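ATP-dependent DNA helicase (Mycobacterium smegmatis, PDB 5V9X) uses the energy of ATP hydrolysis to move 3'-to-5' along single-stranded DNA and unwind RNA:DNA duplexes. Local coordinates at residues L428-R433 against I437-T442; Q539-T544 against R786-P791; F690-E693 against W697-I700. All coordinates share one frame; numbering follows the deposited sequence.

Contacts 1 and 2 are buried and contact 3 only partly so. Contact 1 joins the C-terminal end of strand 424-429 to the helix that follows it, 433-448, whereas contact 2 brings together segments more than 240 residues apart, helix 538-543 and the loop after helix 774-786. Both rest on apolar side chains and turn polar ones to the DNA, yet they lie on opposite sides of the chain's centre, about 42 Å apart between centres. Contact 3, the turn end of hairpin 684-691/697-702, belongs to the stretch between the two segments of contact 2. It differs in chemistry: backbone hydrogen bonds pair its strands, with aromatic rings and arginines on the strands and an aspartate at the turn.

Contact 1: residues L428-R433 against I437-T442; sequences LFPKHR and IGCAVT. With nucleotides of chain B.
Cys-439 is the hub: its CB meets CD2 of Leu-428 at 3.7 Å, and its SG lies 3.8 Å from CG of Pro-430. A small, weakly polar side chain suits this helix face, where the strand end comes close, and SG stands anti to the carbonyl carbon (chi1 -61°), against the proline ring. Leu-428 spans the gap with one methyl branch, which also skirts CG2 of Thr-442. The hydroxyl of that threonine is spent within its own helix: OG1 and N both grip the carbonyl O of Gly-438, from opposite faces of its plane.

The looser side begins past Pro-430, where Lys-431 and His-432, in the loop, have no part in the packing against the helix and turn to the nucleic acid of chain B. NZ of Lys-431, at the end of a chain bent at chi3, donates to OP1 of DC4 at 3.1 Å and weakly to O3' of DC3. The imidazole of His-432 lies flat over the base of DC3, with N3 of the cytosine 3.3 Å above the plane and over the ring centre. Arg-433 instead forms a salt bridge with Glu-671. Strand, short loop and helix thus form a strand-to-helix junction of the second RecA-like domain of a superfamily 2 helicase, its loop gripping the DNA strand.

Contact 2: residues Q539-T544 against R786-P791; sequences QRLAVT and RALLLP. With nucleotides of chain B.
With chi1 at 169°, Leu-541 directs its CG away from its backbone N and toward Leu-788, whose own chi1 of -53° lets its two methyls reach Leu-541 and Ala-542. The two leucines slide past each other in opposite directions: CD2 of Leu-541 settles on CB of Leu-788 at 3.7 Å, while CD1 of Leu-788 reaches CG of Leu-541 at 4.0 Å and goes on to Ala-542. The small alanine leaves room for that methyl. Leu-788 adopts positive phi in the Schellman motif that ends helix 774-786, and Val-469 of helix 461-471 also touches it.

The helix and the residue just after it turn a different set of side chains to the DNA of chain B. The extended Arg-540 reads the Hoogsteen edge of DG11, NE donating to N7 at 3.3 Å and NH2 to O6 at 3.2 Å with an N-H...O angle of 166°. N2 of DG12 lies 3.1 Å above one face of the guanidinium, offset toward its rim. Gln-539 NE2 bonds to OP1 of DA13 and to Thr-175 O, and CG2 of Thr-544 lies 3.6 Å from C8 of DG11. One face of this short helix is therefore apolar and joins the winged-helix and DEAD/H-associated regions, while the other offers donors matched to a guanine's N7 and O6 and to a backbone phosphate.

Contact 3: residues F690-E693 against W697-I700; sequences FRDE and WRVI
Phe-690 and Arg-698 form an antiparallel hydrogen-bonded pair, each N donating to the other's O, and the neighbouring Arg-691 and Trp-697 form a non-hydrogen-bonded pair with CA atoms 4.3 Å apart. This is the turn end of the beta hairpin 684-691/697-702, within a mixed sheet. The bond from Arg-698 N to Phe-690 O is the shorter, at 2.8 Å, and lies almost in line with the carbonyl.

On the face carrying Phe-690, its ring receives the aliphatic part of Arg-698: CB sits 4.0 Å from the ring centroid, 24° off the normal, in a CH-pi contact. A phenyl ring suits this buried place because its face takes up methylenes and its edge meets CD1 of Ile-700 at 3.7 Å. Chi1 of Phe-690, 56°, brings the ring against CB and CD of Arg-698 on the neighbouring strand. Beyond the ring, the arginine's charged end pairs with Asp-692 in a salt bridge whose modelled separation is doubtful.

The other face of the sheet holds the exposed Arg-691 alongside the partly exposed Trp-697, both pointing the same way, their guanidinium and ring planes 46° apart. CB of Arg-691 lies over one face of the indole, offset toward its rim, and the bent chain brings NH1 to 3.7 Å from CH2 of Trp-697, which lies over a face of the guanidinium.

Contact 1: residues L428-R433 against I437-T442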
loop_
_atom_site.group_PDB
_atom_site.type_symbol
_atom_site.label_atom_id
_atom_site.label_comp_id
_atom_site.label_asym_id
_atom_site.label_seq_id
_atom_site.Cartn_x
_atom_site.Cartn_y
_atom_site.Cartn_z
ATOM N N LEU A 428 -19.475 4.971 -0.631
ATOM C CA LEU A 428 -18.809 4.021 -1.514
ATOM C C LEU A 428 -19.726 3.690 -2.684
ATOM O O LEU A 428 -20.905 3.381 -2.485
ATOM C CB LEU A 428 -18.429 2.740 -0.765
ATOM C CG LEU A 428 -17.049 2.658 -0.102
ATOM C CD1 LEU A 428 -16.952 3.570 1.112
ATOM C CD2 LEU A 428 -16.731 1.220 0.277
ATOM N N PHE A 429 -19.182 3.755 -3.899
ATOM C CA PHE A 429 -19.924 3.406 -5.105
ATOM C C PHE A 429 -19.371 2.115 -5.690
ATOM O O PHE A 429 -18.253 2.115 -6.227
ATOM C CB PHE A 429 -19.840 4.527 -6.143
ATOM C CG PHE A 429 -20.713 5.710 -5.841
ATOM C CD1 PHE A 429 -20.245 6.751 -5.059
ATOM C CD2 PHE A 429 -21.998 5.791 -6.355
ATOM C CE1 PHE A 429 -21.044 7.847 -4.788
ATOM C CE2 PHE A 429 -22.801 6.884 -6.086
ATOM C CZ PHE A 429 -22.323 7.913 -5.300
ATOM N N PRO A 430 -20.092 1.000 -5.606
ATOM C CA PRO A 430 -19.659 -0.207 -6.317
ATOM C C PRO A 430 -19.676 0.007 -7.823
ATOM O O PRO A 430 -20.533 0.710 -8.363
ATOM C CB PRO A 430 -20.688 -1.261 -5.891
ATOM C CG PRO A 430 -21.247 -0.751 -4.607
ATOM C CD PRO A 430 -21.248 0.741 -4.730
ATOM N N LYS A 431 -18.708 -0.610 -8.500
ATOM C CA LYS A 431 -18.639 -0.557 -9.955
ATOM C C LYS A 431 -19.491 -1.626 -10.624
ATOM O O LYS A 431 -20.031 -1.385 -11.711
ATOM C CB LYS A 431 -17.187 -0.705 -10.425
ATOM C CG LYS A 431 -16.314 0.510 -10.150
ATOM C CD LYS A 431 -14.849 0.244 -10.483
ATOM C CE LYS A 431 -14.640 -0.045 -11.958
ATOM N NZ LYS A 431 -13.198 -0.224 -12.295
ATOM N N HIS A 432 -19.625 -2.795 -10.003
ATOM C CA HIS A 432 -20.389 -3.895 -10.580
ATOM C C HIS A 432 -20.949 -4.749 -9.447
ATOM O O HIS A 432 -20.819 -4.412 -8.267
ATOM C CB HIS A 432 -19.522 -4.705 -11.549
ATOM C CG HIS A 432 -18.237 -5.186 -10.952
ATOM N ND1 HIS A 432 -17.130 -4.377 -10.817
ATOM C CD2 HIS A 432 -17.882 -6.396 -10.458
ATOM C CE1 HIS A 432 -16.148 -5.065 -10.264
ATOM N NE2 HIS A 432 -16.578 -6.293 -10.037
ATOM N N ARG A 433 -21.564 -5.875 -9.817
ATOM C CA ARG A 433 -22.340 -6.662 -8.863
ATOM C C ARG A 433 -21.472 -7.185 -7.721
ATOM O O ARG A 433 -21.743 -6.912 -6.547
ATOM C CB ARG A 433 -23.044 -7.808 -9.590
ATOM C CG ARG A 433 -24.093 -7.339 -10.590
ATOM C CD ARG A 433 -25.468 -7.888 -10.251
ATOM N NE ARG A 433 -25.766 -9.121 -10.976
ATOM C CZ ARG A 433 -26.836 -9.877 -10.751
ATOM N NH1 ARG A 433 -27.710 -9.533 -9.814
ATOM N NH2 ARG A 433 -27.033 -10.980 -11.461
ATOM N N ILE A 437 -20.593 -6.436 -2.966
ATOM C CA ILE A 437 -20.219 -7.225 -1.796
ATOM C C ILE A 437 -18.890 -6.738 -1.234
ATOM O O ILE A 437 -18.699 -6.680 -0.012
ATOM C CB ILE A 437 -20.166 -8.721 -2.158
ATOM C CG1 ILE A 437 -21.549 -9.214 -2.591
ATOM C CG2 ILE A 437 -19.643 -9.538 -0.987
ATOM C CD1 ILE A 437 -21.526 -10.571 -3.252
ATOM N N GLY A 438 -17.955 -6.372 -2.113
ATOM C CA GLY A 438 -16.670 -5.872 -1.648
ATOM C C GLY A 438 -16.794 -4.584 -0.857
ATOM O O GLY A 438 -16.161 -4.424 0.189
ATOM N N CYS A 439 -17.613 -3.648 -1.343
ATOM C CA CYS A 439 -17.822 -2.398 -0.620
ATOM C C CYS A 439 -18.563 -2.633 0.691
ATOM O O CYS A 439 -18.277 -1.974 1.698
ATOM C CB CYS A 439 -18.588 -1.404 -1.491
ATOM S SG CYS A 439 -17.755 -0.950 -3.028
ATOM N N ALA A 440 -19.520 -3.563 0.698
ATOM C CA ALA A 440 -20.297 -3.822 1.907
ATOM C C ALA A 440 -19.420 -4.391 3.017
ATOM O O ALA A 440 -19.428 -3.887 4.146
ATOM C CB ALA A 440 -21.456 -4.768 1.594
ATOM N N VAL A 441 -18.657 -5.446 2.713
ATOM C CA VAL A 441 -17.741 -6.008 3.703
ATOM C C VAL A 441 -16.762 -4.945 4.184
ATOM O O VAL A 441 -16.435 -4.873 5.374
ATOM C CB VAL A 441 -17.008 -7.234 3.126
ATOM C CG1 VAL A 441 -15.961 -7.741 4.105
ATOM C CG2 VAL A 441 -17.999 -8.337 2.793
ATOM N N THR A 442 -16.294 -4.093 3.271
ATOM C CA THR A 442 -15.364 -3.036 3.654
ATOM C C THR A 442 -16.005 -2.079 4.653
ATOM O O THR A 442 -15.412 -1.760 5.689
ATOM C CB THR A 442 -14.885 -2.285 2.414
ATOM O OG1 THR A 442 -14.206 -3.195 1.541
ATOM C CG2 THR A 442 -13.934 -1.168 2.808
ATOM P P DC B 3 -19.651 -1.200 -17.213
ATOM O OP1 DC B 3 -20.553 -0.242 -16.538
ATOM O OP2 DC B 3 -19.039 -0.846 -18.513
ATOM O "O5'" DC B 3 -18.486 -1.580 -16.181
ATOM C "C5'" DC B 3 -17.895 -0.552 -15.383
ATOM C "C4'" DC B 3 -16.572 -0.996 -14.773
ATOM O "O4'" DC B 3 -16.764 -2.207 -13.994
ATOM C "C3'" DC B 3 -15.450 -1.300 -15.770
ATOM O "O3'" DC B 3 -14.215 -0.776 -15.282
ATOM C "C2'" DC B 3 -15.428 -2.828 -15.798
ATOM C "C1'" DC B 3 -15.782 -3.150 -14.356
ATOM N N1 DC B 3 -16.345 -4.517 -14.163
ATOM C C2 DC B 3 -15.565 -5.511 -13.560
ATOM O O2 DC B 3 -14.413 -5.240 -13.199
ATOM N N3 DC B 3 -16.095 -6.747 -13.388
ATOM C C4 DC B 3 -17.342 -7.001 -13.790
ATOM N N4 DC B 3 -17.821 -8.234 -13.601
ATOM C C5 DC B 3 -18.151 -6.000 -14.406
ATOM C C6 DC B 3 -17.618 -4.786 -14.567
ATOM P P DC B 4 -13.566 0.538 -15.943
ATOM O OP1 DC B 4 -12.570 1.070 -14.985
ATOM O OP2 DC B 4 -14.673 1.402 -16.406
ATOM O "O5'" DC B 4 -12.777 -0.018 -17.224
ATOM C "C5'" DC B 4 -11.614 -0.829 -17.056
ATOM C "C4'" DC B 4 -11.495 -1.845 -18.183
ATOM O "O4'" DC B 4 -12.775 -2.466 -18.392
ATOM C "C3'" DC B 4 -11.099 -1.264 -19.539
ATOM O "O3'" DC B 4 -9.706 -1.469 -19.771
ATOM C "C2'" DC B 4 -11.957 -2.037 -20.561
ATOM C "C1'" DC B 4 -12.826 -2.962 -19.703
ATOM N N1 DC B 4 -14.256 -3.004 -20.133
ATOM C C2 DC B 4 -14.683 -3.982 -21.041
ATOM O O2 DC B 4 -13.863 -4.800 -21.477
ATOM N N3 DC B 4 -15.986 -4.003 -21.418
ATOM C C4 DC B 4 -16.840 -3.104 -20.924
ATOM N N4 DC B 4 -18.113 -3.164 -21.325
ATOM C C5 DC B 4 -16.424 -2.101 -19.998
ATOM C C6 DC B 4 -15.137 -2.090 -19.633
#

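Contact 2: residues Q539-T544 against R786-P791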
loop_
_atom_site.group_PDB
_atom_site.type_symbol
_atom_site.label_atom_id
_atom_site.label_comp_id
_atom_site.label_asym_id
_atom_site.label_seq_id
_atom_site.Cartn_x
_atom_site.Cartn_y
_atom_site.Cartn_z
ATOM N N GLN A 539 27.808 5.813 -6.326
ATOM C CA GLN A 539 26.873 6.788 -5.772
ATOM C C GLN A 539 25.816 7.178 -6.796
ATOM O O GLN A 539 24.618 7.177 -6.497
ATOM C CB GLN A 539 27.625 8.025 -5.286
ATOM C CG GLN A 539 26.732 9.049 -4.617
ATOM C CD GLN A 539 27.348 10.430 -4.590
ATOM O OE1 GLN A 539 28.183 10.765 -5.431
ATOM N NE2 GLN A 539 26.938 11.244 -3.623
ATOM N N ARG A 540 26.245 7.517 -8.016
ATOM C CA ARG A 540 25.286 7.856 -9.063
ATOM C C ARG A 540 24.354 6.690 -9.357
ATOM O O ARG A 540 23.209 6.897 -9.778
ATOM C CB ARG A 540 26.016 8.287 -10.336
ATOM C CG ARG A 540 25.120 8.996 -11.337
ATOM C CD ARG A 540 25.861 9.375 -12.605
ATOM N NE ARG A 540 25.057 10.256 -13.449
ATOM C CZ ARG A 540 25.349 10.556 -14.711
ATOM N NH1 ARG A 540 26.427 10.040 -15.289
ATOM N NH2 ARG A 540 24.560 11.369 -15.400
ATOM N N LEU A 541 24.821 5.461 -9.135
ATOM C CA LEU A 541 23.964 4.297 -9.317
ATOM C C LEU A 541 22.919 4.197 -8.212
ATOM O O LEU A 541 21.754 3.878 -8.478
ATOM C CB LEU A 541 24.814 3.032 -9.363
ATOM C CG LEU A 541 24.034 1.723 -9.289
ATOM C CD1 LEU A 541 23.171 1.543 -10.524
ATOM C CD2 LEU A 541 24.992 0.569 -9.129
ATOM N N ALA A 542 23.316 4.467 -6.966
ATOM C CA ALA A 542 22.384 4.331 -5.852
ATOM C C ALA A 542 21.353 5.453 -5.850
ATOM O O ALA A 542 20.170 5.214 -5.584
ATOM C CB ALA A 542 23.147 4.301 -4.529
ATOM N N VAL A 543 21.778 6.680 -6.143
ATOM C CA VAL A 543 20.860 7.808 -6.032
ATOM C C VAL A 543 19.867 7.837 -7.192
ATOM O O VAL A 543 18.761 8.369 -7.049
ATOM C CB VAL A 543 21.643 9.127 -5.917
ATOM C CG1 VAL A 543 22.534 9.101 -4.683
ATOM C CG2 VAL A 543 22.472 9.368 -7.163
ATOM N N THR A 544 20.220 7.268 -8.343
ATOM C CA THR A 544 19.291 7.157 -9.458
ATOM C C THR A 544 18.504 5.850 -9.439
ATOM O O THR A 544 17.840 5.525 -10.428
ATOM C CB THR A 544 20.034 7.299 -10.790
ATOM O OG1 THR A 544 21.055 6.298 -10.886
ATOM C CG2 THR A 544 20.663 8.682 -10.904
ATOM N N ARG A 786 16.433 -3.782 -8.178
ATOM C CA ARG A 786 16.512 -3.117 -6.881
ATOM C C ARG A 786 17.870 -3.340 -6.224
ATOM O O ARG A 786 18.385 -2.445 -5.541
ATOM C CB ARG A 786 15.380 -3.611 -5.973
ATOM C CG ARG A 786 15.264 -2.869 -4.648
ATOM C CD ARG A 786 13.984 -3.227 -3.898
ATOM N NE ARG A 786 13.306 -4.391 -4.461
ATOM C CZ ARG A 786 12.045 -4.393 -4.882
ATOM N NH1 ARG A 786 11.313 -3.293 -4.792
ATOM N NH2 ARG A 786 11.506 -5.498 -5.382
ATOM N N ALA A 787 18.470 -4.515 -6.429
ATOM C CA ALA A 787 19.808 -4.798 -5.925
ATOM C C ALA A 787 20.906 -4.110 -6.730
ATOM O O ALA A 787 22.083 -4.272 -6.386
ATOM C CB ALA A 787 20.056 -6.309 -5.904
ATOM N N LEU A 788 20.552 -3.368 -7.784
ATOM C CA LEU A 788 21.496 -2.613 -8.607
ATOM C C LEU A 788 22.473 -3.518 -9.354
ATOM O O LEU A 788 23.638 -3.162 -9.542
ATOM C CB LEU A 788 22.265 -1.580 -7.771
ATOM C CG LEU A 788 21.429 -0.616 -6.929
ATOM C CD1 LEU A 788 22.320 0.209 -6.010
ATOM C CD2 LEU A 788 20.601 0.281 -7.828
ATOM N N LEU A 789 22.010 -4.688 -9.796
ATOM C CA LEU A 789 22.869 -5.654 -10.466
ATOM C C LEU A 789 22.675 -5.708 -11.975
ATOM O O LEU A 789 23.568 -6.196 -12.677
ATOM C CB LEU A 789 22.635 -7.055 -9.892
ATOM C CG LEU A 789 22.940 -7.220 -8.405
ATOM C CD1 LEU A 789 22.601 -8.623 -7.964
ATOM C CD2 LEU A 789 24.399 -6.910 -8.121
ATOM N N LEU A 790 21.541 -5.234 -12.485
ATOM C CA LEU A 790 21.297 -5.268 -13.920
ATOM C C LEU A 790 22.083 -4.163 -14.620
ATOM O O LEU A 790 22.140 -3.035 -14.127
ATOM C CB LEU A 790 19.811 -5.100 -14.221
ATOM C CG LEU A 790 18.864 -6.234 -13.834
ATOM C CD1 LEU A 790 17.446 -5.888 -14.256
ATOM C CD2 LEU A 790 19.316 -7.540 -14.464
ATOM N N PRO A 791 22.693 -4.457 -15.769
ATOM C CA PRO A 791 23.335 -3.392 -16.551
ATOM C C PRO A 791 22.287 -2.453 -17.132
ATOM O O PRO A 791 21.293 -2.895 -17.712
ATOM C CB PRO A 791 24.087 -4.158 -17.646
ATOM C CG PRO A 791 23.362 -5.455 -17.766
ATOM C CD PRO A 791 22.853 -5.782 -16.391
ATOM P P DG B 11 15.072 13.067 -7.516
ATOM O OP1 DG B 11 14.487 13.890 -6.433
ATOM O OP2 DG B 11 14.971 13.495 -8.928
ATOM O "O5'" DG B 11 16.618 12.834 -7.211
ATOM C "C5'" DG B 11 17.400 12.060 -8.097
ATOM C "C4'" DG B 11 18.813 11.947 -7.576
ATOM O "O4'" DG B 11 19.672 11.435 -8.616
ATOM C "C3'" DG B 11 19.424 13.266 -7.108
ATOM O "O3'" DG B 11 19.887 13.128 -5.777
ATOM C "C2'" DG B 11 20.568 13.533 -8.093
ATOM C "C1'" DG B 11 20.885 12.144 -8.626
ATOM N N9 DG B 11 21.384 12.142 -9.995
ATOM C C8 DG B 11 22.618 11.723 -10.432
ATOM N N7 DG B 11 22.774 11.830 -11.723
ATOM C C5 DG B 11 21.564 12.346 -12.170
ATOM C C6 DG B 11 21.139 12.675 -13.478
ATOM O O6 DG B 11 21.770 12.573 -14.538
ATOM N N1 DG B 11 19.837 13.170 -13.487
ATOM C C2 DG B 11 19.046 13.326 -12.372
ATOM N N2 DG B 11 17.815 13.818 -12.576
ATOM N N3 DG B 11 19.433 13.021 -11.142
ATOM C C4 DG B 11 20.697 12.538 -11.117
ATOM P P DG B 12 20.280 14.423 -4.915
ATOM O OP1 DG B 12 19.913 14.168 -3.505
ATOM O OP2 DG B 12 19.758 15.618 -5.616
ATOM O "O5'" DG B 12 21.866 14.445 -5.003
ATOM C "C5'" DG B 12 22.585 13.251 -4.786
ATOM C "C4'" DG B 12 23.939 13.326 -5.448
ATOM O "O4'" DG B 12 23.764 13.456 -6.877
ATOM C "C3'" DG B 12 24.797 14.506 -4.998
ATOM O "O3'" DG B 12 26.046 14.031 -4.544
ATOM C "C2'" DG B 12 24.933 15.385 -6.247
ATOM C "C1'" DG B 12 24.657 14.413 -7.384
ATOM N N9 DG B 12 24.024 15.041 -8.538
ATOM C C8 DG B 12 23.036 15.997 -8.519
ATOM N N7 DG B 12 22.653 16.372 -9.708
ATOM C C5 DG B 12 23.434 15.613 -10.571
ATOM C C6 DG B 12 23.464 15.584 -11.986
ATOM O O6 DG B 12 22.784 16.248 -12.781
ATOM N N1 DG B 12 24.404 14.674 -12.464
ATOM C C2 DG B 12 25.211 13.888 -11.673
ATOM N N2 DG B 12 26.056 13.069 -12.317
ATOM N N3 DG B 12 25.192 13.905 -10.346
ATOM C C4 DG B 12 24.283 14.788 -9.866
ATOM P P DA B 13 27.035 14.992 -3.722
ATOM O OP1 DA B 13 27.405 14.285 -2.476
ATOM O OP2 DA B 13 26.441 16.344 -3.649
ATOM O "O5'" DA B 13 28.318 15.076 -4.664
ATOM C "C5'" DA B 13 28.656 13.971 -5.488
ATOM C "C4'" DA B 13 29.544 14.406 -6.636
ATOM O "O4'" DA B 13 28.731 14.987 -7.690
ATOM C "C3'" DA B 13 30.586 15.461 -6.279
ATOM O "O3'" DA B 13 31.778 15.220 -7.004
ATOM C "C2'" DA B 13 29.916 16.760 -6.715
ATOM C "C1'" DA B 13 29.160 16.308 -7.952
ATOM N N9 DA B 13 27.986 17.120 -8.238
ATOM C C8 DA B 13 27.329 17.953 -7.375
ATOM N N7 DA B 13 26.295 18.558 -7.908
ATOM C C5 DA B 13 26.272 18.089 -9.210
ATOM C C6 DA B 13 25.414 18.348 -10.298
ATOM N N6 DA B 13 24.373 19.185 -10.231
ATOM N N1 DA B 13 25.671 17.714 -11.461
ATOM C C2 DA B 13 26.715 16.877 -11.523
ATOM N N3 DA B 13 27.587 16.554 -10.571
ATOM C C4 DA B 13 27.307 17.201 -9.429
#

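Contact 3: residues F690-E693 against W697-I700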
loop_
_atom_site.group_PDB
_atom_site.type_symbol
_atom_site.label_atom_id
_atom_site.label_comp_id
_atom_site.label_asym_id
_atom_site.label_seq_id
_atom_site.Cartn_x
_atom_site.Cartn_y
_atom_site.Cartn_z
ATOM N N PHE A 690 -19.314 -25.934 -16.794
ATOM C CA PHE A 690 -20.159 -25.739 -17.963
ATOM C C PHE A 690 -19.286 -25.899 -19.198
ATOM O O PHE A 690 -18.056 -25.904 -19.114
ATOM C CB PHE A 690 -20.855 -24.371 -17.941
ATOM C CG PHE A 690 -19.909 -23.205 -17.823
ATOM C CD1 PHE A 690 -19.570 -22.694 -16.580
ATOM C CD2 PHE A 690 -19.369 -22.612 -18.954
ATOM C CE1 PHE A 690 -18.704 -21.619 -16.466
ATOM C CE2 PHE A 690 -18.503 -21.539 -18.846
ATOM C CZ PHE A 690 -18.171 -21.042 -17.601
ATOM N N ARG A 691 -19.935 -26.040 -20.349
ATOM C CA ARG A 691 -19.228 -26.157 -21.616
ATOM C C ARG A 691 -19.296 -24.837 -22.370
ATOM O O ARG A 691 -20.322 -24.151 -22.353
ATOM C CB ARG A 691 -19.799 -27.287 -22.474
ATOM C CG ARG A 691 -21.263 -27.135 -22.835
ATOM C CD ARG A 691 -21.683 -28.194 -23.839
ATOM N NE ARG A 691 -21.409 -29.542 -23.353
ATOM C CZ ARG A 691 -22.252 -30.253 -22.611
ATOM N NH1 ARG A 691 -21.922 -31.474 -22.212
ATOM N NH2 ARG A 691 -23.426 -29.742 -22.265
ATOM N N ASP A 692 -18.191 -24.482 -23.016
ATOM C CA ASP A 692 -18.132 -23.260 -23.798
ATOM C C ASP A 692 -19.042 -23.369 -25.019
ATOM O O ASP A 692 -19.460 -24.457 -25.422
ATOM C CB ASP A 692 -16.697 -22.982 -24.247
ATOM C CG ASP A 692 -16.412 -21.504 -24.414
ATOM O OD1 ASP A 692 -15.258 -21.092 -24.176
ATOM O OD2 ASP A 692 -17.346 -20.752 -24.762
ATOM N N GLU A 693 -19.346 -22.212 -25.612
ATOM C CA GLU A 693 -20.053 -22.205 -26.889
ATOM C C GLU A 693 -19.278 -22.950 -27.966
ATOM O O GLU A 693 -19.871 -23.377 -28.962
ATOM C CB GLU A 693 -20.328 -20.769 -27.336
ATOM C CG GLU A 693 -21.584 -20.165 -26.729
ATOM C CD GLU A 693 -21.695 -18.675 -26.982
ATOM O OE1 GLU A 693 -20.652 -18.035 -27.238
ATOM O OE2 GLU A 693 -22.825 -18.143 -26.924
ATOM N N TRP A 697 -14.876 -27.498 -22.046
ATOM C CA TRP A 697 -15.262 -27.471 -20.644
ATOM C C TRP A 697 -14.624 -26.289 -19.921
ATOM O O TRP A 697 -13.553 -25.804 -20.294
ATOM C CB TRP A 697 -14.858 -28.770 -19.948
ATOM C CG TRP A 697 -15.801 -29.907 -20.177
ATOM C CD1 TRP A 697 -15.524 -31.093 -20.792
ATOM C CD2 TRP A 697 -17.178 -29.970 -19.787
ATOM N NE1 TRP A 697 -16.642 -31.890 -20.807
ATOM C CE2 TRP A 697 -17.672 -31.223 -20.198
ATOM C CE3 TRP A 697 -18.040 -29.087 -19.132
ATOM C CZ2 TRP A 697 -18.990 -31.614 -19.974
ATOM C CZ3 TRP A 697 -19.347 -29.477 -18.910
ATOM C CH2 TRP A 697 -19.809 -30.728 -19.330
ATOM N N ARG A 698 -15.299 -25.834 -18.868
ATOM C CA ARG A 698 -14.784 -24.783 -17.999
ATOM C C ARG A 698 -15.194 -25.094 -16.570
ATOM O O ARG A 698 -16.388 -25.125 -16.258
ATOM C CB ARG A 698 -15.293 -23.403 -18.423
ATOM C CG ARG A 698 -14.266 -22.597 -19.195
ATOM C CD ARG A 698 -14.782 -21.220 -19.570
ATOM N NE ARG A 698 -13.740 -20.418 -20.204
ATOM C CZ ARG A 698 -13.369 -20.544 -21.473
ATOM N NH1 ARG A 698 -13.955 -21.445 -22.251
ATOM N NH2 ARG A 698 -12.410 -19.773 -21.966
ATOM N N VAL A 699 -14.207 -25.326 -15.710
ATOM C CA VAL A 699 -14.430 -25.686 -14.315
ATOM C C VAL A 699 -13.924 -24.543 -13.448
ATOM O O VAL A 699 -12.730 -24.221 -13.467
ATOM C CB VAL A 699 -13.735 -27.007 -13.954
ATOM C CG1 VAL A 699 -14.127 -27.444 -12.556
ATOM C CG2 VAL A 699 -14.083 -28.082 -14.972
ATOM N N ILE A 700 -14.828 -23.936 -12.685
ATOM C CA ILE A 700 -14.531 -22.759 -11.879
ATOM C C ILE A 700 -14.628 -23.132 -10.409
ATOM O O ILE A 700 -15.635 -23.703 -9.972
ATOM C CB ILE A 700 -15.486 -21.599 -12.211
ATOM C CG1 ILE A 700 -15.293 -21.146 -13.659
ATOM C CG2 ILE A 700 -15.265 -20.441 -11.255
ATOM C CD1 ILE A 700 -16.279 -20.094 -14.105
#